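Local coordinates for probable TonB-dependent receptor (Pseudomonas aeruginosa, PDB 4K3F), which probably binds methionine in the periplasm and delivers it for uptake, as a lipid-anchored substrate-binding protein of the NlpA family, at residues A[60-65]-A[109-114]; A[42-47]-A[55-60]; A[86-91]-A[168-173]; A[117-122]-A[186-191]. All blocks are in the same frame, centred on the assembly; numbering follows the deposited sequence. Where two conformers were deposited one is given.

Contact 1: A[60-65]-A[109-114]; sequences QPYLDE and DATNGG. With MSE (selenomethionine), chain B.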
# COMPACT_ATOMS: atom_id res chain seq x y z
N GLN A 60 -6.47 2.42 4.72
CA GLN A 60 -7.31 3.36 5.49
C GLN A 60 -6.50 4.33 6.31
O GLN A 60 -6.84 5.51 6.35
CB GLN A 60 -8.36 2.61 6.34
CG GLN A 60 -9.41 3.53 6.96
CD GLN A 60 -10.62 3.79 6.11
OE1 GLN A 60 -11.22 2.86 5.54
NE2 GLN A 60 -11.04 5.06 6.08
N PRO A 61 -5.43 3.86 6.99
CA PRO A 61 -4.65 4.88 7.69
C PRO A 61 -4.17 6.01 6.80
O PRO A 61 -4.25 7.18 7.17
CB PRO A 61 -3.52 4.09 8.31
CG PRO A 61 -4.12 2.71 8.51
CD PRO A 61 -5.03 2.48 7.36
N TYR A 62 -3.72 5.68 5.62
CA TYR A 62 -3.24 6.69 4.66
C TYR A 62 -4.37 7.64 4.26
O TYR A 62 -4.19 8.87 4.25
CB TYR A 62 -2.63 6.00 3.43
CG TYR A 62 -2.03 6.98 2.47
CD1 TYR A 62 -2.81 7.58 1.50
CD2 TYR A 62 -0.68 7.38 2.57
CE1 TYR A 62 -2.28 8.50 0.63
CE2 TYR A 62 -0.14 8.31 1.70
CZ TYR A 62 -0.93 8.87 0.74
OH TYR A 62 -0.38 9.83 -0.11
N LEU A 63 -5.54 7.09 3.99
CA LEU A 63 -6.69 7.88 3.58
C LEU A 63 -7.04 8.86 4.68
O LEU A 63 -7.33 10.03 4.42
CB LEU A 63 -7.89 6.98 3.26
CG LEU A 63 -9.15 7.74 2.96
CD1 LEU A 63 -9.03 8.65 1.75
CD2 LEU A 63 -10.34 6.79 2.85
N ASP A 64 -7.13 8.35 5.90
CA ASP A 64 -7.57 9.21 7.01
C ASP A 64 -6.61 10.41 7.19
O ASP A 64 -7.03 11.60 7.39
CB ASP A 64 -7.65 8.42 8.32
CG ASP A 64 -8.74 7.35 8.33
OD1 ASP A 64 -9.65 7.40 7.49
OD2 ASP A 64 -8.69 6.46 9.23
N GLU A 65 -5.30 10.12 7.15
CA GLU A 65 -4.28 11.14 7.23
C GLU A 65 -4.32 12.08 6.04
O GLU A 65 -4.17 13.30 6.20
CB GLU A 65 -2.91 10.48 7.36
CG GLU A 65 -1.74 11.45 7.40
CD GLU A 65 -1.79 12.49 8.50
OE1 GLU A 65 -2.45 12.28 9.55
OE2 GLU A 65 -1.08 13.50 8.34
N ASP A 109 6.03 9.54 4.48
CA ASP A 109 4.66 9.92 4.84
C ASP A 109 4.30 9.31 6.22
O ASP A 109 4.86 8.31 6.65
CB ASP A 109 3.62 9.49 3.78
CG ASP A 109 3.56 8.03 3.62
OD1 ASP A 109 4.47 7.44 2.99
OD2 ASP A 109 2.61 7.43 4.12
N ALA A 110 3.38 9.94 6.92
CA ALA A 110 3.18 9.60 8.32
C ALA A 110 2.81 8.11 8.55
O ALA A 110 3.37 7.45 9.46
CB ALA A 110 2.11 10.50 8.95
N THR A 111 1.87 7.58 7.77
CA THR A 111 1.41 6.22 8.02
C THR A 111 2.33 5.13 7.50
O THR A 111 2.53 4.14 8.17
CB THR A 111 -0.04 5.98 7.57
OG1 THR A 111 -0.17 6.10 6.14
CG2 THR A 111 -0.95 6.98 8.24
N ASN A 112 2.90 5.30 6.32
CA ASN A 112 3.84 4.29 5.84
C ASN A 112 5.21 4.35 6.54
O ASN A 112 5.86 3.31 6.70
CB ASN A 112 3.92 4.29 4.32
CG ASN A 112 2.63 3.87 3.70
OD1 ASN A 112 2.21 2.70 3.78
ND2 ASN A 112 2.00 4.79 3.03
N GLY A 113 5.60 5.55 6.98
CA GLY A 113 6.79 5.71 7.83
C GLY A 113 6.56 5.00 9.17
O GLY A 113 7.39 4.21 9.61
N GLY A 114 5.41 5.24 9.80
CA GLY A 114 5.12 4.63 11.09
C GLY A 114 5.06 3.12 11.00
O GLY A 114 5.58 2.42 11.83
N MSE B . -0.29 -0.50 -1.80
CA MSE B . 0.38 0.28 -0.72
C MSE B . 0.52 -0.66 0.47
O MSE B . -0.42 -1.38 0.80
OXT MSE B . 1.57 -0.67 1.12
CB MSE B . -0.43 1.53 -0.33
CG MSE B . 0.25 2.35 0.74
SE MSE B . -0.91 3.83 1.31
CE MSE B . -0.89 4.88 -0.26
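Tyr62 on one lobe and Asp109, Thr111 and Asn112 on the other meet across the ligand cleft of this periplasmic-binding-protein fold, where the first turns of helices 60-70 and 110-122 border the selenomethionine pocket. The two short helical segments approach to 9.1 Å between axes, with N-to-C directions 143° apart, and side chains bridge the gap without a hydrogen bond. The Tyr62 side chain leaves with CG anti to the backbone N (chi1 -175°), which lays the ring against the ligand tail: the methyl carbon CE of selenomethionine stands over the centre of one face, and its SE is 3.5 Å from Tyr62 CB. In the plane of the same ring, Asp109 OD2 meets the edge at Tyr62 CD2 (3.6 Å), its carboxylate turned 71° from the ring. That oxygen also serves the N-cap of helix 110-122. It takes the Asn112 backbone N at 3.1 Å from above the carboxylate plane and Asn112 ND2 at 2.9 Å on the syn side. Held this way, Asn112 ND2 reaches the ligand SE at 3.5 Å. Thr111 packs alongside the other helix, its CG2 3.5 Å from Pro61 O and its OG1 3.5 Å from Tyr62 CA. The far end of the ring is fixed by a hydrogen bond of Tyr62 OH with Tyr40 O. The selenoether tail is thus covered by an aromatic face and an amide nitrogen, while the carboxylate oxygen lies beside ring C-H groups, which is probably electrostatically favourable.

Contact 2: A[42-47]-A[55-60]; sequences QPNVQV and NFFQHQ. With MSE (selenomethionine), chain B.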
# COMPACT_ATOMS: atom_id res chain seq x y z
N GLN A 42 -1.88 12.02 -6.44
CA GLN A 42 -2.82 12.38 -7.51
C GLN A 42 -4.09 11.52 -7.58
O GLN A 42 -5.16 12.07 -7.93
CB GLN A 42 -2.11 12.46 -8.89
CG GLN A 42 -1.01 13.55 -8.97
CD GLN A 42 -1.46 14.93 -8.44
OE1 GLN A 42 -0.81 15.51 -7.56
NE2 GLN A 42 -2.56 15.43 -8.94
N PRO A 43 -4.03 10.22 -7.27
CA PRO A 43 -5.31 9.46 -7.30
C PRO A 43 -6.38 10.05 -6.37
O PRO A 43 -7.59 10.02 -6.72
CB PRO A 43 -4.89 8.00 -6.95
CG PRO A 43 -3.45 7.96 -7.36
CD PRO A 43 -2.89 9.32 -7.03
N ASN A 44 -5.98 10.60 -5.22
CA ASN A 44 -6.92 11.18 -4.30
C ASN A 44 -7.36 12.55 -4.78
O ASN A 44 -8.53 12.90 -4.74
CB ASN A 44 -6.30 11.27 -2.92
CG ASN A 44 -6.48 10.02 -2.13
OD1 ASN A 44 -7.32 9.19 -2.44
ND2 ASN A 44 -5.68 9.87 -1.07
N VAL A 45 -6.39 13.34 -5.23
CA VAL A 45 -6.68 14.69 -5.76
C VAL A 45 -7.67 14.59 -6.93
O VAL A 45 -8.60 15.38 -7.01
CB VAL A 45 -5.38 15.38 -6.25
CG1 VAL A 45 -5.72 16.68 -6.96
CG2 VAL A 45 -4.42 15.59 -5.11
N GLN A 46 -7.50 13.60 -7.81
CA GLN A 46 -8.38 13.46 -8.98
C GLN A 46 -9.81 13.17 -8.57
O GLN A 46 -10.77 13.66 -9.16
CB GLN A 46 -7.89 12.34 -9.89
CG GLN A 46 -6.62 12.70 -10.64
CD GLN A 46 -6.86 13.42 -11.95
OE1 GLN A 46 -7.86 13.20 -12.61
NE2 GLN A 46 -5.93 14.21 -12.34
N VAL A 47 -9.97 12.37 -7.52
CA VAL A 47 -11.32 12.05 -7.05
C VAL A 47 -11.98 13.25 -6.36
O VAL A 47 -13.14 13.59 -6.62
CB VAL A 47 -11.34 10.75 -6.19
CG1 VAL A 47 -12.76 10.45 -5.68
CG2 VAL A 47 -10.90 9.57 -7.02
N ASN A 55 -10.93 5.65 -6.55
CA ASN A 55 -9.56 5.18 -6.69
C ASN A 55 -9.33 3.89 -5.90
O ASN A 55 -10.10 3.52 -5.00
CB ASN A 55 -8.51 6.28 -6.38
CG ASN A 55 -8.52 6.74 -4.93
OD1 ASN A 55 -8.43 5.94 -3.99
ND2 ASN A 55 -8.58 8.02 -4.73
N PHE A 56 -8.21 3.27 -6.22
CA PHE A 56 -7.83 1.98 -5.62
C PHE A 56 -6.32 1.91 -5.58
O PHE A 56 -5.68 1.57 -6.56
CB PHE A 56 -8.47 0.83 -6.40
CG PHE A 56 -8.13 -0.54 -5.87
CD1 PHE A 56 -8.14 -0.81 -4.51
CD2 PHE A 56 -7.84 -1.57 -6.73
CE1 PHE A 56 -7.83 -2.10 -4.04
CE2 PHE A 56 -7.54 -2.85 -6.25
CZ PHE A 56 -7.55 -3.12 -4.92
N PHE A 57 -5.77 2.25 -4.41
CA PHE A 57 -4.30 2.38 -4.24
C PHE A 57 -3.82 2.47 -2.81
O PHE A 57 -2.66 2.32 -2.60
CB PHE A 57 -3.68 3.56 -5.01
CG PHE A 57 -3.80 4.89 -4.30
CD1 PHE A 57 -4.99 5.57 -4.28
CD2 PHE A 57 -2.72 5.41 -3.62
CE1 PHE A 57 -5.10 6.81 -3.61
CE2 PHE A 57 -2.82 6.62 -2.97
CZ PHE A 57 -4.01 7.31 -2.96
N GLN A 58 -4.68 2.77 -1.85
CA GLN A 58 -4.22 3.16 -0.48
C GLN A 58 -4.89 2.31 0.57
O GLN A 58 -5.87 1.59 0.28
CB GLN A 58 -4.52 4.64 -0.22
CG GLN A 58 -6.00 4.90 0.08
CD GLN A 58 -6.37 6.34 -0.20
OE1 GLN A 58 -5.79 7.27 0.37
NE2 GLN A 58 -7.24 6.53 -1.15
N HIS A 59 -4.35 2.37 1.79
CA HIS A 59 -4.98 1.76 2.93
C HIS A 59 -5.69 2.84 3.75
O HIS A 59 -5.61 4.03 3.47
CB HIS A 59 -3.99 0.94 3.78
CG HIS A 59 -2.67 1.64 4.08
ND1 HIS A 59 -2.59 2.81 4.82
CD2 HIS A 59 -1.40 1.32 3.76
CE1 HIS A 59 -1.32 3.17 4.94
NE2 HIS A 59 -0.57 2.27 4.32
N GLN A 60 -6.47 2.42 4.72
CA GLN A 60 -7.31 3.36 5.49
C GLN A 60 -6.50 4.33 6.31
O GLN A 60 -6.84 5.51 6.35
CB GLN A 60 -8.36 2.61 6.34
CG GLN A 60 -9.41 3.53 6.96
CD GLN A 60 -10.62 3.79 6.11
OE1 GLN A 60 -11.22 2.86 5.54
NE2 GLN A 60 -11.04 5.06 6.08
N MSE B . -0.29 -0.50 -1.80
CA MSE B . 0.38 0.28 -0.72
C MSE B . 0.52 -0.66 0.47
O MSE B . -0.42 -1.38 0.80
OXT MSE B . 1.57 -0.67 1.12
CB MSE B . -0.43 1.53 -0.33
CG MSE B . 0.25 2.35 0.74
SE MSE B . -0.91 3.83 1.31
CE MSE B . -0.89 4.88 -0.26
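Pro43 and Asn55 are the closest residues by backbone, 6.1 Å between their CA atoms, where helix 42-48 lies beside strand 54-59 just before that chain turns a corner at Phe57. The strand belongs to the six-stranded mixed sheet of one lobe of the periplasmic-binding-protein fold, and the contact is buried behind the ligand pocket. At its heart Asn44 and Gln58 come from opposite directions and pair amide to amide, planes 29° apart. Asn44 ND2 gives a nearly straight bond (170°) to Gln58 OE1 at 3.0 Å, and Gln58 NE2 returns one of 3.0 Å to a lone pair of Asn44 OD1, in the carbonyl plane. Asn55 ND2 is a second donor to the same oxygen, at 2.9 Å, so two bonds grip Asn44 OD1; it also makes a weak bond to Pro43 O. The Phe57 ring is sandwiched: Pro43 CG forms a CH-pi contact over one face, 4.2 Å from the ring centroid, and Gln58 CB covers the centre of the opposite face, while the Asn44 and Asn55 amide carbons lie at its edge. Asn44 thus holds the amide of the pocket residue Gln58 from the second shell and packs against the edge of Phe57. On the ligand side Gln58 CB lies 3.6 Å from the methyl carbon CE of selenomethionine, and His59 presents a ring face to the selenium, with NE2 3.4 Å from SE.

Contact 3: A[86-91]-A[168-173]; sequences GAYSSK and ALINTN. With MSE (selenomethionine), chain B.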
# COMPACT_ATOMS: atom_id res chain seq x y z
N GLY A 86 7.73 -5.45 3.23
CA GLY A 86 9.01 -6.05 3.44
C GLY A 86 10.17 -5.07 3.56
O GLY A 86 10.12 -3.93 3.07
N ALA A 87 11.23 -5.58 4.18
CA ALA A 87 12.54 -4.93 4.25
C ALA A 87 13.49 -5.64 3.29
O ALA A 87 13.60 -6.86 3.32
CB ALA A 87 13.07 -4.99 5.68
N TYR A 88 14.15 -4.87 2.42
CA TYR A 88 14.98 -5.38 1.36
C TYR A 88 16.38 -4.83 1.50
O TYR A 88 16.59 -3.76 2.04
CB TYR A 88 14.41 -5.02 -0.03
CG TYR A 88 12.99 -5.47 -0.22
CD1 TYR A 88 11.93 -4.64 0.12
CD2 TYR A 88 12.69 -6.72 -0.72
CE1 TYR A 88 10.62 -5.05 -0.02
CE2 TYR A 88 11.38 -7.13 -0.86
CZ TYR A 88 10.35 -6.30 -0.51
OH TYR A 88 9.03 -6.70 -0.66
N SER A 89 17.35 -5.59 1.01
CA SER A 89 18.72 -5.12 1.00
C SER A 89 19.45 -5.68 -0.23
O SER A 89 19.32 -6.84 -0.53
CB SER A 89 19.47 -5.59 2.24
OG SER A 89 20.84 -5.19 2.19
N SER A 90 20.24 -4.83 -0.89
CA SER A 90 21.08 -5.29 -1.97
C SER A 90 22.44 -5.74 -1.45
O SER A 90 23.21 -6.29 -2.22
CB SER A 90 21.24 -4.22 -3.06
OG SER A 90 22.03 -3.15 -2.58
N LYS A 91 22.71 -5.51 -0.15
CA LYS A 91 24.05 -5.66 0.45
C LYS A 91 24.13 -6.71 1.56
O LYS A 91 25.23 -7.20 1.85
CB LYS A 91 24.53 -4.31 1.02
CG LYS A 91 24.67 -3.22 -0.04
CD LYS A 91 25.18 -1.88 0.49
CE LYS A 91 24.99 -0.81 -0.58
NZ LYS A 91 25.73 0.45 -0.32
N ALA A 168 16.13 -1.04 2.85
CA ALA A 168 14.97 -0.23 2.52
C ALA A 168 13.69 -0.98 2.79
O ALA A 168 13.55 -2.15 2.46
CB ALA A 168 15.02 0.25 1.08
N LEU A 169 12.74 -0.28 3.42
CA LEU A 169 11.42 -0.86 3.68
C LEU A 169 10.49 -0.26 2.63
O LEU A 169 10.21 0.93 2.67
CB LEU A 169 10.96 -0.58 5.11
CG LEU A 169 11.52 -1.56 6.17
CD1 LEU A 169 13.03 -1.49 6.28
CD2 LEU A 169 10.85 -1.31 7.52
N ILE A 170 10.05 -1.11 1.71
CA ILE A 170 9.44 -0.66 0.45
C ILE A 170 8.04 -1.19 0.35
O ILE A 170 7.82 -2.39 0.51
CB ILE A 170 10.24 -1.17 -0.74
CG1 ILE A 170 11.69 -0.67 -0.59
CG2 ILE A 170 9.61 -0.68 -2.02
CD1 ILE A 170 12.60 -1.14 -1.67
N ASN A 171 7.09 -0.29 0.11
CA ASN A 171 5.70 -0.68 -0.12
C ASN A 171 5.65 -1.70 -1.24
O ASN A 171 6.31 -1.57 -2.30
CB ASN A 171 4.84 0.52 -0.50
CG ASN A 171 4.71 1.51 0.63
OD1 ASN A 171 5.54 2.44 0.78
ND2 ASN A 171 3.72 1.31 1.47
N THR A 172 4.82 -2.71 -1.03
CA THR A 172 4.83 -3.87 -1.96
C THR A 172 4.45 -3.50 -3.41
O THR A 172 4.99 -4.05 -4.38
CB THR A 172 3.92 -4.96 -1.37
OG1 THR A 172 4.54 -5.41 -0.17
CG2 THR A 172 3.74 -6.11 -2.35
N ASN A 173 3.49 -2.58 -3.60
CA ASN A 173 3.15 -2.17 -4.95
C ASN A 173 4.36 -1.68 -5.73
O ASN A 173 4.56 -2.09 -6.88
CB ASN A 173 2.02 -1.13 -5.00
CG ASN A 173 2.44 0.23 -4.50
OD1 ASN A 173 2.64 0.45 -3.31
ND2 ASN A 173 2.61 1.15 -5.43
N MSE B . -0.29 -0.50 -1.80
CA MSE B . 0.38 0.28 -0.72
C MSE B . 0.52 -0.66 0.47
O MSE B . -0.42 -1.38 0.80
OXT MSE B . 1.57 -0.67 1.12
CB MSE B . -0.43 1.53 -0.33
CG MSE B . 0.25 2.35 0.74
SE MSE B . -0.91 3.83 1.31
CE MSE B . -0.89 4.88 -0.26
O HOH W 1 7.24 -5.01 0.38
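The Tyr88 ring turns its edge to Ile170 O and to a bound water, both near its plane; Tyr88 CE1 lies 3.9 Å from Ile170 O. Carrying CG beside the backbone N (chi1 -55°), Tyr88 crosses the Ile170 side chain at about a right angle, over the same side of the sheet as Ala168. Its hydroxyl OH is 2.7 Å from the water oxygen. The water takes the N-H of Gly86 and donates to Ile170 O, also 2.7 Å from the water oxygen, and its fourth partner is Thr172 OG1, so it joins Gly86 and Tyr88 of one segment to Ile170 and Thr172 of the other. These are the antiparallel strands 86-88 and 167-170 in the five-stranded mixed sheet of the second lobe, their short axes 140° apart in direction. Tyr88 and Ala168 form a hydrogen-bonded pair, with Tyr88 N to Ala168 O at 2.8 Å and Ala168 N to Tyr88 O at 2.9 Å. Next to it, Ala87 and Leu169 are a non-hydrogen-bonded pair on the other face, where Ala87 CB touches Leu169 CD1 at 3.6 Å and helix 110-122 covers Leu169. Beyond the strand the chain enters the ligand pocket: Asn171 ND2 donates a nearly straight bond (169°) to the carboxylate OXT of selenomethionine at 2.9 Å. Asn173 OD1, which also bonds Tyr40 OH, accepts a weak bond from the ligand amino group.

Contact 4: A[117-122]-A[186-191]; sequences LLLLDK and ALAIEG. With GOL (glycerol), chain F.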
# COMPACT_ATOMS: atom_id res chain seq x y z
N LEU A 117 8.52 1.73 10.79
CA LEU A 117 9.17 1.70 12.11
C LEU A 117 8.61 0.54 12.95
O LEU A 117 9.35 -0.11 13.71
CB LEU A 117 8.97 3.02 12.83
CG LEU A 117 9.75 4.19 12.24
CD1 LEU A 117 9.30 5.51 12.86
CD2 LEU A 117 11.24 3.99 12.48
N LEU A 118 7.31 0.29 12.85
CA LEU A 118 6.71 -0.84 13.57
C LEU A 118 7.26 -2.20 13.12
O LEU A 118 7.45 -3.09 13.95
CB LEU A 118 5.18 -0.82 13.46
CG LEU A 118 4.52 0.31 14.26
CD1 LEU A 118 3.02 0.30 14.00
CD2 LEU A 118 4.76 0.19 15.74
N LEU A 119 7.53 -2.35 11.83
CA LEU A 119 8.16 -3.57 11.32
C LEU A 119 9.58 -3.67 11.88
O LEU A 119 10.02 -4.75 12.30
CB LEU A 119 8.19 -3.60 9.77
CG LEU A 119 8.88 -4.83 9.18
CD1 LEU A 119 8.23 -6.13 9.69
CD2 LEU A 119 8.93 -4.77 7.66
N LEU A 120 10.33 -2.56 11.90
CA LEU A 120 11.68 -2.60 12.50
C LEU A 120 11.60 -3.00 13.98
O LEU A 120 12.47 -3.74 14.50
CB LEU A 120 12.41 -1.25 12.36
CG LEU A 120 12.71 -0.84 10.93
CD1 LEU A 120 13.28 0.58 10.85
CD2 LEU A 120 13.66 -1.82 10.29
N ASP A 121 10.56 -2.53 14.66
CA ASP A 121 10.36 -2.90 16.07
C ASP A 121 10.03 -4.41 16.18
O ASP A 121 10.62 -5.15 16.99
CB ASP A 121 9.31 -1.98 16.70
CG ASP A 121 8.92 -2.39 18.14
OD1 ASP A 121 8.20 -3.41 18.32
OD2 ASP A 121 9.30 -1.66 19.07
N LYS A 122 9.12 -4.88 15.33
CA LYS A 122 8.73 -6.29 15.37
C LYS A 122 9.94 -7.18 15.12
O LYS A 122 10.09 -8.20 15.78
CB LYS A 122 7.68 -6.59 14.30
CG LYS A 122 6.95 -7.89 14.57
CD LYS A 122 6.08 -8.31 13.41
CE LYS A 122 5.15 -9.43 13.84
NZ LYS A 122 4.04 -9.60 12.86
N ALA A 186 12.75 -10.66 1.12
CA ALA A 186 12.62 -9.78 2.29
C ALA A 186 13.44 -10.31 3.48
O ALA A 186 13.45 -11.51 3.74
CB ALA A 186 11.16 -9.59 2.71
N LEU A 187 14.14 -9.41 4.17
CA LEU A 187 14.84 -9.75 5.42
C LEU A 187 13.91 -9.81 6.60
O LEU A 187 14.25 -10.41 7.63
CB LEU A 187 15.97 -8.76 5.72
CG LEU A 187 17.27 -8.92 4.93
CD1 LEU A 187 17.00 -8.66 3.46
CD2 LEU A 187 18.39 -8.02 5.44
N ALA A 188 12.79 -9.10 6.51
CA ALA A 188 11.73 -9.09 7.50
C ALA A 188 10.47 -8.70 6.75
O ALA A 188 10.53 -8.03 5.74
CB ALA A 188 12.02 -8.06 8.58
N ILE A 189 9.33 -9.11 7.27
CA ILE A 189 8.08 -8.80 6.62
C ILE A 189 6.95 -8.76 7.61
O ILE A 189 6.95 -9.50 8.61
CB ILE A 189 7.76 -9.84 5.54
CG1 ILE A 189 6.64 -9.34 4.64
CG2 ILE A 189 7.42 -11.19 6.16
CD1 ILE A 189 6.67 -9.98 3.30
N GLU A 190 5.95 -7.91 7.35
CA GLU A 190 4.75 -7.88 8.17
C GLU A 190 3.98 -9.21 8.10
O GLU A 190 4.07 -9.94 7.10
CB GLU A 190 3.79 -6.83 7.67
CG GLU A 190 4.28 -5.42 7.86
CD GLU A 190 3.32 -4.40 7.31
OE1 GLU A 190 2.65 -4.71 6.28
OE2 GLU A 190 3.25 -3.29 7.91
N GLY A 191 3.17 -9.47 9.11
CA GLY A 191 2.05 -10.43 8.96
C GLY A 191 0.94 -9.83 8.10
O GLY A 191 0.94 -8.62 7.81
C1 GOL F . 1.53 -5.45 10.95
O1 GOL F . 0.48 -4.95 11.79
C2 GOL F . 2.07 -6.70 11.63
O2 GOL F . 3.36 -7.09 11.12
C3 GOL F . 1.05 -7.82 11.46
O3 GOL F . 1.60 -9.01 12.04
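Leu119 of helix 110-122 packs on the short, weakly bonded edge strand 188-189 and on Glu190 just after it, so this contact seats a covering helix on the rim of the five-stranded sheet in the second lobe of the periplasmic-binding-protein fold. The apolar part rests almost wholly on the leucine. A chi1 of 178° swings CG to the far side from the backbone N and lays both methyl branches on the strand backbone: CD1 comes within 3.6 Å of Ile189 C and 3.7 Å of Glu190 N, and CD2 within 4.1 Å of Ala188 O. Ala188 CB lies farther off, 4.4 Å from Leu119 CD1, while Leu169 on strand 167-170 closes in on Leu119 from within the sheet. Among charged groups, the Glu190 carboxylate finds its partners outside the two segments. OE1 accepts from Leu85 N and pairs with NH2 of Arg115, which also hydrogen-bonds the selenomethionine, a salt bridge consistent with Glu190 orienting that arginine from the second shell. No hydrogen bond joins the two segments directly. Instead a glycerol, probably from the crystallisation liquor, bridges them at the surface. Lys122 was modelled in two conformers; in the one described here, the extended chain brings NZ to 2.6 Å from glycerol O3 and 3.1 Å from O2, a placement that the second conformer leaves doubtful. From the other segment, Gly191 N donates to glycerol O2 at 3.1 Å, with an N-H...O angle of 148°.

How the contacts relate
Contacts 1, 2 and 3 all touch the bound selenomethionine. Contact 2 lies in one lobe and contact 3 in the other, with centres about 23 Å apart on opposite sides of the chain's centre, and contact 1 spans the cleft between them. Asn112 OD1 of contact 1 links the three: it probably accepts from His59 NE2 of contact 2 at 2.9 Å and more weakly from Asn171 ND2 of contact 3 at 3.1 Å. Contact 4 stands back from the ligand, the Glu190 side chain about 7 Å away. It shares helix 110-122 with contact 1 and a sheet with contact 3, where Leu187 N meets Ala87 O at 2.7 Å.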